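Side-chain contacts in enoyl-CoA hydratase (Mycobacterium smegmatis, PDB 3PE8), which probably catalyses the reversible hydration of 2-enoyl-CoA thioesters to 3-hydroxyacyl-CoA: residues E176-D181 / A187-A192; V54-V59 / S193-N198; L11-D14 / V19-L22. One frame throughout, in Å; residues are numbered along the deposited sequence.

Contact 1: E176-D181 / A187-A192; sequences EVVAHD and ARRVAA
Arg-189 and Val-190 are the residues of the helical segment 187-192 that meet 176-181, and Glu-176 receives both of them. Arg-189 comes first along the helix. Its chain bends at chi3, which turns the guanidinium off the line of the extended part, and it crosses the Glu-176 side chain at about a right angle. Arg-189 NH2 makes a salt bridge to Glu-176 OE2 at 3.2 Å. The carboxylate oxygen lies at the guanidinium edge, in its plane, yet the carboxylate itself is turned 46° from that plane and the N-H points poorly at the oxygen (124°), so as a hydrogen bond it is weak. A water supplements this pairing: it donates to Glu-176 OE1 at 2.9 Å and accepts a weak bond from Arg-189 NH2 at 3.1 Å. Val-178 CG1 also sits near the guanidinium edge, 4.5 Å from Arg-189 NH2, a loose apolar neighbour. One residue on, Val-190 brings CG2 to 4.3 Å from Glu-176 OE1. Glu-176 can meet both because its chain is fully extended, with CG anti to the backbone N (chi1 -173°). The stronger polar partner of this carboxylate is Arg-155 of the second subunit, whose NH1 makes a salt bridge with OE1, and Val-190 packs on the same arginine; the carboxylate thus lies between Arg-189 of helix 183-195 and Arg-155 of the second subunit. The direct contact is small and mainly polar. In this crotonase-like fold, strand 177-178 is the last of the six-stranded sheet within the chain, bonded to strand 116-120, and Val-177 turns to helix 165-171, while helix 183-195 folds back over the sheet, Ala-187 and Val-190 resting on strand 95-99.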
loop_
_atom_site.group_PDB
_atom_site.type_symbol
_atom_site.label_atom_id
_atom_site.label_comp_id
_atom_site.label_asym_id
_atom_site.label_seq_id
_atom_site.Cartn_x
_atom_site.Cartn_y
_atom_site.Cartn_z
ATOM N N GLU A 176 28.663 -8.697 -8.248
ATOM C CA GLU A 176 29.941 -9.225 -8.695
ATOM C C GLU A 176 31.032 -8.733 -7.750
ATOM O O GLU A 176 30.973 -7.595 -7.283
ATOM C CB GLU A 176 30.196 -8.743 -10.133
ATOM C CG GLU A 176 31.385 -9.324 -10.809
ATOM C CD GLU A 176 31.549 -8.876 -12.268
ATOM O OE1 GLU A 176 30.825 -7.964 -12.762
ATOM O OE2 GLU A 176 32.481 -9.421 -12.924
ATOM N N VAL A 177 31.996 -9.612 -7.477
ATOM C CA VAL A 177 33.192 -9.289 -6.704
ATOM C C VAL A 177 34.386 -9.652 -7.576
ATOM O O VAL A 177 34.462 -10.774 -8.106
ATOM C CB VAL A 177 33.289 -10.051 -5.375
ATOM C CG1 VAL A 177 34.623 -9.745 -4.704
ATOM C CG2 VAL A 177 32.121 -9.632 -4.486
ATOM N N VAL A 178 35.310 -8.692 -7.703
ATOM C CA VAL A 178 36.510 -8.847 -8.541
ATOM C C VAL A 178 37.759 -8.418 -7.784
ATOM O O VAL A 178 37.679 -7.718 -6.771
ATOM C CB VAL A 178 36.421 -8.029 -9.846
ATOM C CG1 VAL A 178 35.221 -8.495 -10.700
ATOM C CG2 VAL A 178 36.313 -6.535 -9.553
ATOM N N ALA A 179 38.922 -8.849 -8.279
ATOM C CA ALA A 179 40.177 -8.409 -7.723
ATOM C C ALA A 179 40.223 -6.887 -7.728
ATOM O O ALA A 179 39.723 -6.223 -8.639
ATOM C CB ALA A 179 41.385 -8.987 -8.561
ATOM N N HIS A 180 40.892 -6.314 -6.746
ATOM C CA HIS A 180 40.889 -4.870 -6.630
ATOM C C HIS A 180 41.347 -4.172 -7.910
ATOM O O HIS A 180 40.739 -3.171 -8.348
ATOM C CB HIS A 180 41.803 -4.437 -5.471
ATOM C CG HIS A 180 41.724 -2.976 -5.183
ATOM N ND1 HIS A 180 40.641 -2.415 -4.537
ATOM C CD2 HIS A 180 42.552 -1.952 -5.503
ATOM C CE1 HIS A 180 40.820 -1.108 -4.455
ATOM N NE2 HIS A 180 41.976 -0.799 -5.022
ATOM N N ASP A 181 42.405 -4.676 -8.535
ATOM C CA ASP A 181 42.934 -3.943 -9.685
ATOM C C ASP A 181 42.085 -4.133 -10.956
ATOM O O ASP A 181 42.341 -3.489 -11.971
ATOM C CB ASP A 181 44.416 -4.255 -9.903
ATOM C CG ASP A 181 45.308 -3.749 -8.757
ATOM O OD1 ASP A 181 44.937 -2.828 -7.983
ATOM O OD2 ASP A 181 46.417 -4.292 -8.650
ATOM N N ALA A 187 33.573 -2.652 -14.005
ATOM C CA ALA A 187 32.496 -1.667 -14.099
ATOM C C ALA A 187 32.344 -1.165 -15.535
ATOM O O ALA A 187 31.213 -1.013 -16.017
ATOM C CB ALA A 187 32.721 -0.540 -13.159
ATOM N N ARG A 188 33.475 -0.959 -16.226
ATOM C CA ARG A 188 33.441 -0.541 -17.642
ATOM C C ARG A 188 32.837 -1.603 -18.549
ATOM O O ARG A 188 32.172 -1.263 -19.520
ATOM C CB ARG A 188 34.829 -0.123 -18.135
ATOM C CG ARG A 188 35.269 1.263 -17.630
ATOM C CD ARG A 188 36.570 1.696 -18.268
ATOM N NE ARG A 188 37.762 1.060 -17.720
ATOM C CZ ARG A 188 38.497 1.533 -16.704
ATOM N NH1 ARG A 188 38.150 2.650 -16.042
ATOM N NH2 ARG A 188 39.575 0.873 -16.326
ATOM N N ARG A 189 33.043 -2.890 -18.232
ATOM C CA ARG A 189 32.436 -3.972 -18.998
ATOM C C ARG A 189 30.930 -3.926 -18.903
ATOM O O ARG A 189 30.246 -4.064 -19.936
ATOM C CB ARG A 189 32.931 -5.364 -18.538
ATOM C CG ARG A 189 34.334 -5.681 -18.830
ATOM C CD ARG A 189 34.605 -7.183 -18.636
ATOM N NE ARG A 189 34.185 -7.682 -17.306
ATOM C CZ ARG A 189 35.028 -7.954 -16.299
ATOM N NH1 ARG A 189 36.362 -7.752 -16.428
ATOM N NH2 ARG A 189 34.545 -8.393 -15.137
ATOM N N VAL A 190 30.393 -3.748 -17.689
ATOM C CA VAL A 190 28.956 -3.663 -17.504
ATOM C C VAL A 190 28.407 -2.427 -18.183
ATOM O O VAL A 190 27.447 -2.496 -18.922
ATOM C CB VAL A 190 28.567 -3.734 -16.010
ATOM C CG1 VAL A 190 27.093 -3.473 -15.819
ATOM C CG2 VAL A 190 29.003 -5.097 -15.441
ATOM N N ALA A 191 29.099 -1.290 -18.016
ATOM C CA ALA A 191 28.682 -0.075 -18.678
ATOM C C ALA A 191 28.654 -0.228 -20.201
ATOM O O ALA A 191 27.717 0.249 -20.842
ATOM C CB ALA A 191 29.566 1.102 -18.225
ATOM N N ALA A 192 29.672 -0.883 -20.768
ATOM C CA ALA A 192 29.750 -1.050 -22.202
ATOM C C ALA A 192 28.599 -1.917 -22.746
ATOM O O ALA A 192 28.031 -1.619 -23.808
ATOM C CB ALA A 192 31.099 -1.641 -22.615
HETATM O O HOH W 1 31.821 -6.982 -15.250
#

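Contact 2: V54-V59 / S193-N198; sequences VDVVIV and SIVGNN
Val-56 and Ile-194 cross at about a right angle, methyl against methyl: CG2 of Val-56 comes within 3.7 Å of CG2 of Ile-194 and 3.9 Å of its CB, so the valine branch lies against the root of the isoleucine rather than its far end. The same Val-56 methyl also meets Val-195 CG2 at 4.0 Å and therefore touches two successive residues of the helix. With chi1 of Val-56 at 177°, CG2 is the branch beside the backbone N, and this is the one offered to the helix. Asp-55 and Val-195 also cross nearly perpendicularly, but here the valine rests on an acidic side chain, its CG2 at 4.1 Å from Asp-55 CB and its CG1 flanking OD2. The carboxylate is tied off separately: OD1 makes salt bridges with Arg-18 and Arg-203, while a water donates to Asp-55 OD2 at 2.7 Å and to Val-195 O at 2.8 Å, linking the loop before the strand to helix 183-195 at Val-195. The polar end of this buried aspartate is thereby satisfied beside an apolar patch. Helix 183-195 covers this end of strand 56-61 in the crotonase-like core, with Ala-191 on Val-56 and Val-195 on Val-19 of strand 19-24, while Ile-194 reaches Val-202 of helix 199-234 and Leu-158 of the second subunit.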
loop_
_atom_site.group_PDB
_atom_site.type_symbol
_atom_site.label_atom_id
_atom_site.label_comp_id
_atom_site.label_asym_id
_atom_site.label_seq_id
_atom_site.Cartn_x
_atom_site.Cartn_y
_atom_site.Cartn_z
ATOM N N VAL A 54 26.325 11.422 -22.458
ATOM C CA VAL A 54 26.461 10.404 -21.398
ATOM C C VAL A 54 25.298 9.423 -21.426
ATOM O O VAL A 54 24.124 9.828 -21.443
ATOM C CB VAL A 54 26.495 11.085 -20.018
ATOM C CG1 VAL A 54 26.525 10.031 -18.870
ATOM C CG2 VAL A 54 27.700 12.057 -19.934
ATOM N N ASP A 55 25.617 8.137 -21.451
ATOM C CA ASP A 55 24.580 7.099 -21.328
ATOM C C ASP A 55 24.524 6.440 -19.953
ATOM O O ASP A 55 23.463 5.980 -19.532
ATOM C CB ASP A 55 24.773 5.993 -22.365
ATOM C CG ASP A 55 24.424 6.417 -23.759
ATOM O OD1 ASP A 55 23.657 7.403 -23.972
ATOM O OD2 ASP A 55 24.936 5.736 -24.660
ATOM N N VAL A 56 25.679 6.312 -19.300
ATOM C CA VAL A 56 25.846 5.523 -18.073
ATOM C C VAL A 56 26.807 6.258 -17.145
ATOM O O VAL A 56 27.739 6.942 -17.616
ATOM C CB VAL A 56 26.408 4.076 -18.364
ATOM C CG1 VAL A 56 26.651 3.272 -17.089
ATOM C CG2 VAL A 56 25.449 3.310 -19.311
ATOM N N VAL A 57 26.523 6.202 -15.840
ATOM C CA VAL A 57 27.393 6.766 -14.808
ATOM C C VAL A 57 28.023 5.638 -13.967
ATOM O O VAL A 57 27.313 4.671 -13.593
ATOM C CB VAL A 57 26.609 7.726 -13.862
ATOM C CG1 VAL A 57 27.515 8.262 -12.756
ATOM C CG2 VAL A 57 26.016 8.933 -14.647
ATOM N N ILE A 58 29.323 5.761 -13.675
ATOM C CA ILE A 58 29.991 4.955 -12.650
ATOM C C ILE A 58 30.354 5.863 -11.492
ATOM O O ILE A 58 30.974 6.914 -11.720
ATOM C CB ILE A 58 31.277 4.259 -13.212
ATOM C CG1 ILE A 58 30.920 3.306 -14.355
ATOM C CG2 ILE A 58 32.063 3.533 -12.091
ATOM C CD1 ILE A 58 32.114 2.772 -15.133
ATOM N N VAL A 59 30.024 5.447 -10.275
ATOM C CA VAL A 59 30.433 6.164 -9.084
ATOM C C VAL A 59 31.470 5.321 -8.356
ATOM O O VAL A 59 31.232 4.140 -8.119
ATOM C CB VAL A 59 29.249 6.447 -8.133
ATOM C CG1 VAL A 59 29.738 7.097 -6.798
ATOM C CG2 VAL A 59 28.212 7.381 -8.771
ATOM N N SER A 193 28.225 -2.938 -21.991
ATOM C CA SER A 193 27.055 -3.740 -22.353
ATOM C C SER A 193 25.777 -2.919 -22.409
ATOM O O SER A 193 25.002 -3.044 -23.343
ATOM C CB SER A 193 26.868 -4.933 -21.419
ATOM O OG SER A 193 27.989 -5.764 -21.464
ATOM N N ILE A 194 25.621 -2.007 -21.465
ATOM C CA ILE A 194 24.466 -1.135 -21.450
ATOM C C ILE A 194 24.484 -0.171 -22.635
ATOM O O ILE A 194 23.484 0.017 -23.303
ATOM C CB ILE A 194 24.375 -0.355 -20.120
ATOM C CG1 ILE A 194 24.277 -1.313 -18.927
ATOM C CG2 ILE A 194 23.146 0.602 -20.148
ATOM C CD1 ILE A 194 24.152 -0.597 -17.565
ATOM N N VAL A 195 25.646 0.427 -22.878
ATOM C CA VAL A 195 25.872 1.394 -23.974
ATOM C C VAL A 195 25.519 0.753 -25.329
ATOM O O VAL A 195 25.010 1.417 -26.229
ATOM C CB VAL A 195 27.302 1.963 -23.919
ATOM C CG1 VAL A 195 27.689 2.732 -25.222
ATOM C CG2 VAL A 195 27.443 2.892 -22.710
ATOM N N GLY A 196 25.784 -0.538 -25.474
ATOM C CA GLY A 196 25.420 -1.273 -26.707
ATOM C C GLY A 196 23.940 -1.514 -26.970
ATOM O O GLY A 196 23.550 -1.946 -28.076
ATOM N N ASN A 197 23.095 -1.284 -25.968
ATOM C CA ASN A 197 21.659 -1.461 -26.099
ATOM C C ASN A 197 20.967 -0.187 -26.616
ATOM O O ASN A 197 21.611 0.808 -26.882
ATOM C CB ASN A 197 21.091 -1.913 -24.752
ATOM C CG ASN A 197 21.415 -3.343 -24.474
ATOM O OD1 ASN A 197 21.751 -3.709 -23.345
ATOM N ND2 ASN A 197 21.386 -4.169 -25.506
ATOM N N ASN A 198 19.675 -0.294 -26.853
ATOM C CA ASN A 198 18.818 0.803 -27.264
ATOM C C ASN A 198 18.647 1.742 -26.090
ATOM O O ASN A 198 17.977 1.392 -25.109
ATOM C CB ASN A 198 17.466 0.189 -27.669
ATOM C CG ASN A 198 16.416 1.222 -28.116
ATOM O OD1 ASN A 198 16.334 2.328 -27.601
ATOM N ND2 ASN A 198 15.522 0.791 -29.020
HETATM O O HOH W 2 24.708 4.160 -26.812
#

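Contact 3: L11-D14 / V19-L22; sequences LLVD and VRTL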
loop_
_atom_site.group_PDB
_atom_site.type_symbol
_atom_site.label_atom_id
_atom_site.label_comp_id
_atom_site.label_asym_id
_atom_site.label_seq_id
_atom_site.Cartn_x
_atom_site.Cartn_y
_atom_site.Cartn_z
ATOM N N LEU A 11 35.835 16.147 -6.497
ATOM C CA LEU A 11 35.162 15.149 -7.337
ATOM C C LEU A 11 35.839 15.110 -8.689
ATOM O O LEU A 11 35.888 16.130 -9.360
ATOM C CB LEU A 11 33.677 15.449 -7.547
ATOM C CG LEU A 11 32.877 14.330 -8.225
ATOM C CD1 LEU A 11 32.631 13.152 -7.296
ATOM C CD2 LEU A 11 31.535 14.906 -8.747
ATOM N N LEU A 12 36.389 13.974 -9.073
ATOM C CA LEU A 12 36.990 13.829 -10.400
ATOM C C LEU A 12 35.944 13.341 -11.378
ATOM O O LEU A 12 35.072 12.534 -11.004
ATOM C CB LEU A 12 38.178 12.874 -10.369
ATOM C CG LEU A 12 39.299 13.305 -9.431
ATOM C CD1 LEU A 12 40.321 12.197 -9.310
ATOM C CD2 LEU A 12 39.959 14.595 -9.897
ATOM N N VAL A 13 36.009 13.846 -12.614
ATOM C CA VAL A 13 35.017 13.513 -13.650
ATOM C C VAL A 13 35.754 13.106 -14.923
ATOM O O VAL A 13 36.616 13.829 -15.398
ATOM C CB VAL A 13 34.068 14.713 -13.936
ATOM C CG1 VAL A 13 33.028 14.378 -15.009
ATOM C CG2 VAL A 13 33.392 15.246 -12.645
ATOM N N ASP A 14 35.381 11.947 -15.490
ATOM C CA ASP A 14 35.908 11.469 -16.758
ATOM C C ASP A 14 34.720 11.019 -17.609
ATOM O O ASP A 14 33.791 10.411 -17.071
ATOM C CB ASP A 14 36.807 10.260 -16.546
ATOM C CG ASP A 14 37.272 9.646 -17.866
ATOM O OD1 ASP A 14 36.615 8.714 -18.386
ATOM O OD2 ASP A 14 38.259 10.168 -18.433
ATOM N N VAL A 19 30.436 6.837 -21.092
ATOM C CA VAL A 19 30.343 6.513 -19.677
ATOM C C VAL A 19 31.035 7.587 -18.859
ATOM O O VAL A 19 32.194 7.902 -19.110
ATOM C CB VAL A 19 30.954 5.125 -19.392
ATOM C CG1 VAL A 19 30.855 4.788 -17.866
ATOM C CG2 VAL A 19 30.287 4.028 -20.260
ATOM N N ARG A 20 30.302 8.175 -17.901
ATOM C CA ARG A 20 30.874 9.226 -17.052
ATOM C C ARG A 20 31.194 8.614 -15.701
ATOM O O ARG A 20 30.309 8.087 -15.038
ATOM C CB ARG A 20 29.922 10.393 -16.863
ATOM C CG ARG A 20 30.576 11.478 -15.971
ATOM C CD ARG A 20 29.999 12.816 -16.173
ATOM N NE ARG A 20 30.226 13.301 -17.524
ATOM C CZ ARG A 20 29.608 14.349 -18.026
ATOM N NH1 ARG A 20 28.723 15.019 -17.273
ATOM N NH2 ARG A 20 29.859 14.743 -19.283
ATOM N N THR A 21 32.470 8.667 -15.318
ATOM C CA THR A 21 32.902 8.190 -14.028
ATOM C C THR A 21 33.058 9.380 -13.093
ATOM O O THR A 21 33.765 10.361 -13.421
ATOM C CB THR A 21 34.233 7.415 -14.139
ATOM O OG1 THR A 21 34.120 6.332 -15.089
ATOM C CG2 THR A 21 34.649 6.835 -12.762
ATOM N N LEU A 22 32.410 9.291 -11.935
ATOM C CA LEU A 22 32.463 10.317 -10.883
ATOM C C LEU A 22 33.225 9.664 -9.734
ATOM O O LEU A 22 32.783 8.637 -9.183
ATOM C CB LEU A 22 31.045 10.673 -10.436
ATOM C CG LEU A 22 30.105 11.206 -11.528
ATOM C CD1 LEU A 22 28.709 11.461 -10.946
ATOM C CD2 LEU A 22 30.690 12.475 -12.191
HETATM O O HOH W 3 34.411 7.254 -17.699
#
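Val-13 and Arg-20 meet across the beta hairpin of strands 11-16 and 19-24, which forms one edge of the six-stranded sheet of the crotonase-like fold. Asp-14 and Thr-21 are its hydrogen-bonded antiparallel pair, Asp-14 N to Thr-21 O at 3.1 Å and Thr-21 N to Asp-14 O at 2.8 Å; Val-13 and Leu-22 form the non-hydrogen-bonded pair next to it. The Arg-20 side chain rises from the sheet on the face of Val-13 and Leu-22. Arg-20 CB starts 3.9 Å from Asp-14 O, and Arg-20 CG, anti to the backbone N (chi1 -180°), passes Asp-14 O at 3.6 Å. Arg-20 CD then packs on Val-13 CG1 at 3.6 Å, the tightest side-chain approach of the pair. Beyond the bend at chi3, NE still borders that methyl while bonding to Thr-15 OG1, and NH2 ends in a salt bridge with Asp-51 OD2, so the tip is held by Thr-15 of the hairpin and Asp-51 outside it. Val-13 CG2 lies alongside Leu-22, 3.9 Å from its CD2, with both side chains pointing the same way; Leu-22 in turn packs on helix 35-50. On the face of Asp-14 and Thr-21, a water lies 2.8 Å from Thr-21 OG1.

Overall arrangement
All three contacts build on one six-stranded sheet. Contact 3 lies at the edge formed by strand 11-16, contact 1 at the edge of strand 177-178, and contact 2 between them; their centres are about 14 Å (1 and 2), about 13 Å (2 and 3) and about 16 Å (1 and 3) apart. Helix 183-195 serves contacts 1 and 2, and Ala-191 of contact 1 touches both others, its CB 3.8 Å from Val-56 CG1 of contact 2 and 3.6 Å from Val-19 CG2 of contact 3. Contacts 2 and 3 also join through neighbouring strands, Val-56 O lying 2.9 Å from Arg-20 N. Contacts 1 and 2 touch the second subunit, and none lies at the zinc site of Glu-109 and His-129.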